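Side-chain contacts in protein yahD a copper inducible hydrolase (Lactococcus lactis subsp. lactis, PDB 3OG9), which probably acts as a hydrolase of the alpha/beta hydrolase fold, is induced by copper, and binds D-malate in a pocket: residues L19-S24 / Q31-A36; G50-Q55 / D80-W85; F69-F74 / Q165-D170. One frame throughout, in Å; residues are numbered along the deposited sequence. Where two conformers were deposited one is given.

In the fold
The three contacts are set around the malate pocket of an alpha/beta hydrolase fold. Contact 1 ties the sheet to its first crossover helix and ends at Ser24, whose side chain lies about 4 Å from that of malate-binding Ser110, the probable nucleophile. Contact 2, its centre about 17 Å away, adjoins it directly: His23 NE2 and Gly50 N are 3.0 Å apart, a probable hydrogen bond. There Ile52 comes within about 4 Å, side chain to side chain, of malate-binding Arg59. Contact 3 lies on the opposite side of the chain's centre from contact 1, about 24 Å between contact centres, and brings Phe74 to the ligand itself.

Contact 1: residues L19-S24 / Q31-A36; sequences LLLLHS and QLVEIA
In the beta-alpha-beta crossover from strand 19-22 through helix 33-39 to strand 45-48, Leu21 packs under the start of the helix while Ser24 is gripped by Gln31. Leu21 spreads its two methyls: CD2 presses on Ala36 CB at 3.5 Å, and CD1 reaches the Leu32 carbonyl group and Val33 CG2. Its CG stands anti to the carbonyl carbon (chi1 -46°), which aims the fork at this helical turn. Two residues before Leu21 on the strand, Leu19 continues the apolar seam, its CD1 3.9 Å from Ala36 CB, and Leu32 CD1 comes tightly against Leu22 O at 3.0 Å.

Beyond the strand the contact turns polar. The extended Gln31 side chain comes alongside Ser24 and uses both halves of its amide. OE1 accepts from Ser24 N at 2.9 Å on a lone pair in the carbonyl plane, and NE2 donates to Ser24 OG at 3.0 Å. His23 ND1 donates to Ser24 O, while His23 NE2 bonds to Gly50 N.

Two bonds from one amide fix the Gln31 rotation and, with the histidine, hold the loop after the strand, where the family usually carries part of its oxyanion hole, beside malate-binding Thr25 and Ser110.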
loop_
_atom_site.group_PDB
_atom_site.type_symbol
_atom_site.label_atom_id
_atom_site.label_comp_id
_atom_site.label_asym_id
_atom_site.label_seq_id
_atom_site.Cartn_x
_atom_site.Cartn_y
_atom_site.Cartn_z
ATOM N N LEU A 19 -0.091 6.975 9.837
ATOM C CA LEU A 19 -0.593 6.103 8.773
ATOM C C LEU A 19 -0.398 6.801 7.450
ATOM O O LEU A 19 -0.736 7.981 7.329
ATOM C CB LEU A 19 -2.097 5.833 8.982
ATOM C CG LEU A 19 -2.516 5.467 10.407
ATOM C CD1 LEU A 19 -4.017 5.366 10.444
ATOM C CD2 LEU A 19 -1.831 4.166 10.910
ATOM N N LEU A 20 0.152 6.098 6.453
ATOM C CA LEU A 20 0.182 6.632 5.066
ATOM C C LEU A 20 -0.884 5.896 4.250
ATOM O O LEU A 20 -0.803 4.686 4.100
ATOM C CB LEU A 20 1.557 6.388 4.402
ATOM C CG LEU A 20 1.659 6.837 2.927
ATOM C CD1 LEU A 20 1.594 8.366 2.854
ATOM C CD2 LEU A 20 2.932 6.304 2.182
ATOM N N LEU A 21 -1.880 6.607 3.726
ATOM C CA LEU A 21 -2.955 5.950 2.986
ATOM C C LEU A 21 -2.759 6.101 1.495
ATOM O O LEU A 21 -2.452 7.198 1.011
ATOM C CB LEU A 21 -4.334 6.552 3.365
ATOM C CG LEU A 21 -4.614 6.742 4.842
ATOM C CD1 LEU A 21 -6.062 7.203 5.000
ATOM C CD2 LEU A 21 -4.282 5.474 5.714
ATOM N N LEU A 22 -2.970 5.000 0.778
ATOM C CA LEU A 22 -2.805 4.981 -0.660
ATOM C C LEU A 22 -4.039 4.343 -1.255
ATOM O O LEU A 22 -4.405 3.229 -0.893
ATOM C CB LEU A 22 -1.518 4.240 -1.039
ATOM C CG LEU A 22 -0.242 4.827 -0.415
ATOM C CD1 LEU A 22 0.911 3.886 -0.579
ATOM C CD2 LEU A 22 0.076 6.194 -1.062
ATOM N N HIS A 23 -4.684 5.089 -2.145
ATOM C CA HIS A 23 -5.998 4.720 -2.738
ATOM C C HIS A 23 -5.926 3.714 -3.895
ATOM O O HIS A 23 -4.845 3.456 -4.435
ATOM C CB HIS A 23 -6.737 6.007 -3.200
ATOM C CG HIS A 23 -6.015 6.780 -4.273
ATOM N ND1 HIS A 23 -5.962 6.363 -5.588
ATOM C CD2 HIS A 23 -5.299 7.928 -4.219
ATOM C CE1 HIS A 23 -5.254 7.225 -6.297
ATOM N NE2 HIS A 23 -4.851 8.189 -5.493
ATOM N N SER A 24 -7.078 3.137 -4.261
ATOM C CA SER A 24 -7.152 2.238 -5.409
ATOM C C SER A 24 -7.281 3.046 -6.689
ATOM O O SER A 24 -7.407 4.258 -6.656
ATOM C CB SER A 24 -8.398 1.331 -5.294
ATOM O OG SER A 24 -9.559 2.163 -5.285
ATOM N N GLN A 31 -10.471 8.600 0.013
ATOM C CA GLN A 31 -11.077 7.279 -0.085
ATOM C C GLN A 31 -10.936 6.461 1.215
ATOM O O GLN A 31 -11.889 5.858 1.674
ATOM C CB GLN A 31 -10.429 6.493 -1.241
ATOM C CG GLN A 31 -11.032 5.076 -1.401
ATOM C CD GLN A 31 -10.412 4.284 -2.507
ATOM O OE1 GLN A 31 -9.211 3.991 -2.479
ATOM N NE2 GLN A 31 -11.242 3.893 -3.499
ATOM N N LEU A 32 -9.728 6.427 1.780
ATOM C CA LEU A 32 -9.422 5.449 2.846
ATOM C C LEU A 32 -9.490 6.031 4.238
ATOM O O LEU A 32 -9.245 5.327 5.218
ATOM C CB LEU A 32 -8.046 4.794 2.601
ATOM C CG LEU A 32 -8.031 3.838 1.386
ATOM C CD1 LEU A 32 -6.639 3.281 1.108
ATOM C CD2 LEU A 32 -9.042 2.703 1.556
ATOM N N VAL A 33 -9.825 7.316 4.335
ATOM C CA VAL A 33 -9.759 8.022 5.604
ATOM C C VAL A 33 -10.580 7.397 6.728
ATOM O O VAL A 33 -10.022 7.129 7.801
ATOM C CB VAL A 33 -10.033 9.545 5.452
ATOM C CG1 VAL A 33 -10.188 10.216 6.836
ATOM C CG2 VAL A 33 -8.928 10.171 4.641
ATOM N N GLU A 34 -11.876 7.129 6.487
ATOM C CA GLU A 34 -12.719 6.483 7.500
ATOM C C GLU A 34 -12.303 5.065 7.779
ATOM O O GLU A 34 -12.384 4.616 8.924
ATOM C CB GLU A 34 -14.203 6.538 7.106
ATOM C CG GLU A 34 -14.780 7.942 7.273
ATOM C CD GLU A 34 -16.274 7.999 6.992
ATOM O OE1 GLU A 34 -16.722 7.396 5.999
ATOM O OE2 GLU A 34 -16.989 8.655 7.777
ATOM N N ILE A 35 -11.815 4.362 6.755
ATOM C CA ILE A 35 -11.308 3.011 6.938
ATOM C C ILE A 35 -10.091 3.032 7.897
ATOM O O ILE A 35 -10.009 2.224 8.844
ATOM C CB ILE A 35 -10.932 2.355 5.553
ATOM C CG1 ILE A 35 -12.166 2.168 4.668
ATOM C CG2 ILE A 35 -10.240 0.987 5.694
ATOM C CD1 ILE A 35 -13.142 1.295 5.231
ATOM N N ALA A 36 -9.136 3.915 7.622
ATOM C CA ALA A 36 -7.936 4.029 8.492
ATOM C C ALA A 36 -8.322 4.372 9.928
ATOM O O ALA A 36 -7.737 3.853 10.864
ATOM C CB ALA A 36 -6.958 5.097 7.960
#

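Contact 2: residues G50-Q55 / D80-W85; sequences GRINEQ and DEETDW
Arg51 lies flat over the indole of Trp85 and grips Glu82 from the side, joining the loop after strand 45-48 to helix 76-97 of the alpha/beta hydrolase fold. This arginine carries the tight part of the contact. Its guanidinium and the indole are almost parallel, 4° apart, and CZ sits 3.7 Å from the centroid of the Trp85 five-membered ring, a cation-pi stack over the face. The aliphatic stem continues along the same face: CD stands 3.6 Å from the centroid of the Trp85 six-membered ring, a CH-pi contact, and CG rests above the far carbons CZ3 and CH2. A bend at chi3 (-57°) lets stem and guanidinium together run the length of the indole.

While the ring covers one face, Glu82 occupies the edge. Its carboxylate takes a bidentate, side-on salt bridge, one nitrogen to each oxygen. Arg51 NE meets the syn lone pair of Glu82 OE1 at 2.9 Å in a nearly straight bond (172°), whereas NH2 reaches OE2 less squarely, with OE2 tilted from the guanidinium plane. The stack holds a face and the salt bridge an edge, which should keep the guanidinium from sliding or turning easily.

The rest of the contact, which lies at the surface with Arg51 exposed, is looser and reached by water. Ile52 merely brushes the carboxylate, CD1 lying 4.2 Å from Glu82 CD, and its side chain also touches malate-binding Arg59. On another side of the helix, Asp80 and Asp84 pair with Lys124. A water fills in near the loop backbone: it accepts from Arg51 N at 2.9 Å and donates to Glu82 OE1 at 2.6 Å, giving that oxygen a second partner besides Arg51 NE.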
loop_
_atom_site.group_PDB
_atom_site.type_symbol
_atom_site.label_atom_id
_atom_site.label_comp_id
_atom_site.label_asym_id
_atom_site.label_seq_id
_atom_site.Cartn_x
_atom_site.Cartn_y
_atom_site.Cartn_z
ATOM N N GLY A 50 -2.390 9.815 -6.029
ATOM C CA GLY A 50 -1.510 9.473 -7.139
ATOM C C GLY A 50 -1.516 10.609 -8.160
ATOM O O GLY A 50 -2.494 11.353 -8.286
ATOM N N ARG A 51 -0.420 10.738 -8.898
ATOM C CA ARG A 51 -0.242 11.845 -9.845
ATOM C C ARG A 51 -0.767 11.534 -11.254
ATOM O O ARG A 51 -0.874 12.442 -12.072
ATOM C CB ARG A 51 1.233 12.184 -9.954
ATOM C CG ARG A 51 1.785 12.876 -8.740
ATOM C CD ARG A 51 3.028 13.688 -9.124
ATOM N NE ARG A 51 4.070 12.875 -9.747
ATOM C CZ ARG A 51 5.236 13.375 -10.136
ATOM N NH1 ARG A 51 5.482 14.662 -9.933
ATOM N NH2 ARG A 51 6.140 12.613 -10.717
ATOM N N ILE A 52 -1.072 10.266 -11.528
ATOM C CA ILE A 52 -1.591 9.809 -12.831
ATOM C C ILE A 52 -3.118 9.951 -12.934
ATOM O O ILE A 52 -3.851 9.489 -12.059
ATOM C CB ILE A 52 -1.134 8.349 -13.118
ATOM C CG1 ILE A 52 0.407 8.209 -13.000
ATOM C CG2 ILE A 52 -1.634 7.834 -14.474
ATOM C CD1 ILE A 52 1.224 9.204 -13.823
ATOM N N ASN A 53 -3.587 10.522 -14.048
ATOM C CA ASN A 53 -5.005 10.841 -14.216
ATOM C C ASN A 53 -5.585 10.549 -15.621
ATOM O O ASN A 53 -6.596 11.141 -16.014
ATOM C CB ASN A 53 -5.209 12.310 -13.832
ATOM C CG ASN A 53 -6.658 12.678 -13.620
ATOM O OD1 ASN A 53 -7.461 11.900 -13.083
ATOM N ND2 ASN A 53 -7.000 13.900 -14.021
ATOM N N GLU A 54 -4.970 9.616 -16.353
ATOM C CA GLU A 54 -5.363 9.311 -17.730
ATOM C C GLU A 54 -6.847 9.006 -17.765
ATOM O O GLU A 54 -7.333 8.113 -17.050
ATOM C CB GLU A 54 -4.496 8.194 -18.326
ATOM C CG GLU A 54 -3.015 8.473 -18.078
ATOM C CD GLU A 54 -2.062 7.759 -19.004
ATOM O OE1 GLU A 54 -1.162 8.452 -19.516
ATOM O OE2 GLU A 54 -2.185 6.530 -19.207
ATOM N N GLN A 55 -7.554 9.838 -18.547
ATOM C CA GLN A 55 -9.018 9.834 -18.679
ATOM C C GLN A 55 -9.759 10.043 -17.355
ATOM O O GLN A 55 -10.818 9.438 -17.118
ATOM C CB GLN A 55 -9.498 8.573 -19.416
ATOM C CG GLN A 55 -8.831 8.392 -20.800
ATOM C CD GLN A 55 -9.376 7.211 -21.594
ATOM O OE1 GLN A 55 -9.567 6.105 -21.061
ATOM N NE2 GLN A 55 -9.599 7.433 -22.898
ATOM N N ASP A 80 8.732 3.333 -11.573
ATOM C CA ASP A 80 9.994 3.760 -10.946
ATOM C C ASP A 80 10.001 5.276 -10.701
ATOM O O ASP A 80 10.340 5.722 -9.600
ATOM C CB ASP A 80 11.190 3.312 -11.811
ATOM C CG ASP A 80 12.532 3.654 -11.166
ATOM O OD1 ASP A 80 12.712 3.406 -9.940
ATOM O OD2 ASP A 80 13.375 4.207 -11.900
ATOM N N GLU A 81 9.565 6.059 -11.693
ATOM C CA GLU A 81 9.552 7.522 -11.558
ATOM C C GLU A 81 8.598 7.980 -10.436
ATOM O O GLU A 81 8.941 8.850 -9.620
ATOM C CB GLU A 81 9.188 8.201 -12.880
ATOM C CG GLU A 81 10.269 8.043 -13.947
ATOM C CD GLU A 81 9.713 8.116 -15.380
ATOM O OE1 GLU A 81 8.597 8.650 -15.581
ATOM O OE2 GLU A 81 10.400 7.632 -16.311
ATOM N N GLU A 82 7.408 7.379 -10.386
ATOM C CA GLU A 82 6.373 7.846 -9.440
ATOM C C GLU A 82 6.702 7.401 -8.030
ATOM O O GLU A 82 6.411 8.123 -7.059
ATOM C CB GLU A 82 4.981 7.359 -9.833
ATOM C CG GLU A 82 4.475 7.970 -11.145
ATOM C CD GLU A 82 4.388 9.490 -11.076
ATOM O OE1 GLU A 82 3.829 10.055 -10.104
ATOM O OE2 GLU A 82 4.919 10.133 -11.998
ATOM N N THR A 83 7.331 6.238 -7.902
ATOM C CA THR A 83 7.762 5.821 -6.557
ATOM C C THR A 83 8.944 6.657 -6.013
ATOM O O THR A 83 9.033 6.875 -4.806
ATOM C CB THR A 83 8.008 4.330 -6.414
ATOM O OG1 THR A 83 8.990 3.888 -7.354
ATOM C CG2 THR A 83 6.671 3.539 -6.601
ATOM N N ASP A 84 9.810 7.154 -6.893
ATOM C CA ASP A 84 10.846 8.132 -6.466
ATOM C C ASP A 84 10.165 9.397 -5.992
ATOM O O ASP A 84 10.514 9.963 -4.936
ATOM C CB ASP A 84 11.813 8.469 -7.588
ATOM C CG ASP A 84 12.854 7.382 -7.819
ATOM O OD1 ASP A 84 12.924 6.401 -7.056
ATOM O OD2 ASP A 84 13.582 7.513 -8.803
ATOM N N TRP A 85 9.168 9.836 -6.756
ATOM C CA TRP A 85 8.416 11.031 -6.402
ATOM C C TRP A 85 7.690 10.851 -5.070
ATOM O O TRP A 85 7.786 11.706 -4.180
ATOM C CB TRP A 85 7.398 11.410 -7.492
ATOM C CG TRP A 85 6.505 12.519 -6.960
ATOM C CD1 TRP A 85 6.817 13.837 -6.849
ATOM C CD2 TRP A 85 5.207 12.359 -6.391
ATOM N NE1 TRP A 85 5.757 14.532 -6.287
ATOM C CE2 TRP A 85 4.763 13.637 -5.991
ATOM C CE3 TRP A 85 4.354 11.261 -6.218
ATOM C CZ2 TRP A 85 3.516 13.843 -5.422
ATOM C CZ3 TRP A 85 3.115 11.469 -5.654
ATOM C CH2 TRP A 85 2.713 12.756 -5.251
HETATM O O HOH W 1 1.859 8.961 -8.757
#

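Contact 3: residues F69-F74 / Q165-D170; sequences FTKENF and QKNFGD. With MLT (D-malate), chain C.
Two flat groups mark this contact: the Asn167 amide, whose nitrogen end meets Thr70 and Lys71 from opposite sides of its plane, and the Phe74 ring, which has Thr70 O over one face, 3.6 Å above its plane, and the D-malate hydroxyl O3 at its edge. In this alpha/beta hydrolase fold the contact joins the loop leading into helix 76-97 to the first turns of helix 165-177, beside the ligand pocket that Phe74 and Met136 line. Phe74 turns its CE1 corner to the ligand: CE1 is 3.4 Å from malate O3 and 3.8 Å from malate C2. With CG anti to its carbonyl carbon (chi1 -54°), the ring folds back beneath Thr70, whose carbonyl oxygen lies over the ring centre. Replacing the phenylalanine by an alanine would probably leave malate C2 and O3 without this wall and the Thr70 carbonyl without the ring that packs against it.

Between the loop and the helix the touch is light. Asn167 reaches out from the helix with CG anti to the backbone N (chi1 180°), and ND2 comes within 4.1 Å of both Thr70 CG2 and Lys71 CG. The threonine methyl stands well off the amide plane; the lysine carbon, across that plane from it, lies only a little out. Gln137 takes up the polar ends: its backbone N donates to Asn167 OD1 and its OE1 accepts from Lys71 NZ. One residue thus serves both sides of the contact, while Met136 touches both Thr70 and Asn167. Lys71 NZ remains 5.1 Å from Asp170 OD2, a separation at which the opposite charges may attract but do not touch.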
loop_
_atom_site.group_PDB
_atom_site.type_symbol
_atom_site.label_atom_id
_atom_site.label_comp_id
_atom_site.label_asym_id
_atom_site.label_seq_id
_atom_site.Cartn_x
_atom_site.Cartn_y
_atom_site.Cartn_z
ATOM N N PHE A 69 -3.844 -8.146 -19.897
ATOM C CA PHE A 69 -2.639 -8.669 -19.252
ATOM C C PHE A 69 -2.539 -8.141 -17.816
ATOM O O PHE A 69 -3.158 -7.146 -17.470
ATOM C CB PHE A 69 -1.374 -8.312 -20.062
ATOM C CG PHE A 69 -1.321 -8.996 -21.410
ATOM C CD1 PHE A 69 -0.554 -10.162 -21.587
ATOM C CD2 PHE A 69 -2.096 -8.521 -22.494
ATOM C CE1 PHE A 69 -0.535 -10.832 -22.834
ATOM C CE2 PHE A 69 -2.083 -9.184 -23.719
ATOM C CZ PHE A 69 -1.288 -10.341 -23.887
ATOM N N THR A 70 -1.746 -8.830 -17.016
ATOM C CA THR A 70 -1.444 -8.444 -15.646
ATOM C C THR A 70 -0.097 -7.697 -15.632
ATOM O O THR A 70 -0.097 -6.541 -15.961
ATOM C CB THR A 70 -1.540 -9.666 -14.713
ATOM O OG1 THR A 70 -2.923 -10.103 -14.712
ATOM C CG2 THR A 70 -1.130 -9.290 -13.303
ATOM N N LYS A 71 1.038 -8.358 -15.385
ATOM C CA LYS A 71 2.322 -7.629 -15.247
ATOM C C LYS A 71 2.767 -6.899 -16.512
ATOM O O LYS A 71 3.401 -5.862 -16.418
ATOM C CB LYS A 71 3.462 -8.535 -14.708
ATOM C CG LYS A 71 3.374 -8.765 -13.181
ATOM C CD LYS A 71 4.642 -9.339 -12.609
ATOM C CE LYS A 71 4.637 -10.834 -12.613
ATOM N NZ LYS A 71 6.033 -11.283 -12.590
ATOM N N GLU A 72 2.437 -7.444 -17.687
ATOM C CA GLU A 72 2.768 -6.791 -18.955
ATOM C C GLU A 72 2.079 -5.433 -19.130
ATOM O O GLU A 72 2.541 -4.619 -19.932
ATOM C CB GLU A 72 2.448 -7.686 -20.183
ATOM C CG GLU A 72 3.288 -8.989 -20.252
ATOM C CD GLU A 72 2.731 -10.121 -19.362
ATOM O OE1 GLU A 72 1.658 -9.931 -18.733
ATOM O OE2 GLU A 72 3.370 -11.213 -19.292
ATOM N N ASN A 73 0.989 -5.192 -18.411
ATOM C CA ASN A 73 0.321 -3.886 -18.494
ATOM C C ASN A 73 0.893 -2.805 -17.576
ATOM O O ASN A 73 0.467 -1.663 -17.647
ATOM C CB ASN A 73 -1.195 -4.022 -18.228
ATOM C CG ASN A 73 -2.000 -2.888 -18.857
ATOM O OD1 ASN A 73 -1.544 -2.226 -19.786
ATOM N ND2 ASN A 73 -3.197 -2.659 -18.347
ATOM N N PHE A 74 1.854 -3.151 -16.716
ATOM C CA PHE A 74 2.376 -2.166 -15.754
ATOM C C PHE A 74 3.584 -1.476 -16.372
ATOM O O PHE A 74 4.577 -2.137 -16.732
ATOM C CB PHE A 74 2.728 -2.836 -14.421
ATOM C CG PHE A 74 1.597 -3.639 -13.810
ATOM C CD1 PHE A 74 0.278 -3.193 -13.887
ATOM C CD2 PHE A 74 1.872 -4.793 -13.058
ATOM C CE1 PHE A 74 -0.770 -3.939 -13.293
ATOM C CE2 PHE A 74 0.837 -5.540 -12.468
ATOM C CZ PHE A 74 -0.488 -5.121 -12.585
ATOM N N GLN A 165 -3.580 -16.162 -8.641
ATOM C CA GLN A 165 -3.020 -16.918 -7.534
ATOM C C GLN A 165 -1.494 -16.961 -7.573
ATOM O O GLN A 165 -0.836 -16.729 -6.552
ATOM C CB GLN A 165 -3.588 -18.352 -7.516
ATOM C CG GLN A 165 -2.966 -19.239 -6.467
ATOM C CD GLN A 165 -3.623 -20.619 -6.375
ATOM O OE1 GLN A 165 -4.817 -20.746 -6.066
ATOM N NE2 GLN A 165 -2.827 -21.667 -6.611
ATOM N N LYS A 166 -0.930 -17.258 -8.745
ATOM C CA LYS A 166 0.529 -17.370 -8.866
ATOM C C LYS A 166 1.158 -16.048 -8.512
ATOM O O LYS A 166 2.201 -15.999 -7.851
ATOM C CB LYS A 166 0.962 -17.800 -10.280
ATOM C CG LYS A 166 2.524 -17.820 -10.480
ATOM C CD LYS A 166 2.986 -18.864 -11.501
ATOM C CE LYS A 166 2.806 -18.395 -12.934
ATOM N NZ LYS A 166 2.993 -19.543 -13.897
ATOM N N ASN A 167 0.549 -14.970 -8.996
ATOM C CA ASN A 167 1.059 -13.640 -8.702
ATOM C C ASN A 167 1.068 -13.362 -7.198
ATOM O O ASN A 167 2.080 -12.902 -6.652
ATOM C CB ASN A 167 0.263 -12.546 -9.433
ATOM C CG ASN A 167 0.807 -11.153 -9.113
ATOM O OD1 ASN A 167 0.868 -10.762 -7.939
ATOM N ND2 ASN A 167 1.273 -10.445 -10.128
ATOM N N PHE A 168 -0.061 -13.608 -6.521
ATOM C CA PHE A 168 -0.081 -13.453 -5.061
ATOM C C PHE A 168 0.955 -14.344 -4.331
ATOM O O PHE A 168 1.589 -13.889 -3.392
ATOM C CB PHE A 168 -1.499 -13.624 -4.500
ATOM C CG PHE A 168 -1.630 -13.186 -3.046
ATOM C CD1 PHE A 168 -1.586 -11.821 -2.699
ATOM C CD2 PHE A 168 -1.774 -14.150 -2.025
ATOM C CE1 PHE A 168 -1.692 -11.408 -1.333
ATOM C CE2 PHE A 168 -1.873 -13.754 -0.650
ATOM C CZ PHE A 168 -1.819 -12.391 -0.306
ATOM N N GLY A 169 1.153 -15.586 -4.797
ATOM C CA GLY A 169 2.255 -16.451 -4.297
ATOM C C GLY A 169 3.647 -15.844 -4.420
ATOM O O GLY A 169 4.527 -16.026 -3.540
ATOM N N ASP A 170 3.884 -15.151 -5.532
ATOM C CA ASP A 170 5.157 -14.460 -5.746
ATOM C C ASP A 170 5.319 -13.263 -4.825
ATOM O O ASP A 170 6.415 -13.012 -4.322
ATOM C CB ASP A 170 5.352 -14.037 -7.221
ATOM C CG ASP A 170 5.828 -15.201 -8.131
ATOM O OD1 ASP A 170 6.587 -16.122 -7.679
ATOM O OD2 ASP A 170 5.462 -15.188 -9.332
HETATM C C1 MLT C . -2.482 -1.859 -10.451
HETATM O O1 MLT C . -2.449 -1.064 -11.429
HETATM O O2 MLT C . -1.866 -1.591 -9.391
HETATM C C2 MLT C . -3.248 -3.160 -10.554
HETATM O O3 MLT C . -3.806 -3.342 -11.844
HETATM C C3 MLT C . -4.328 -3.267 -9.477
HETATM C C4 MLT C . -5.449 -2.269 -9.648
HETATM O O4 MLT C . -6.601 -2.649 -9.348
HETATM O O5 MLT C . -5.292 -1.086 -10.050
#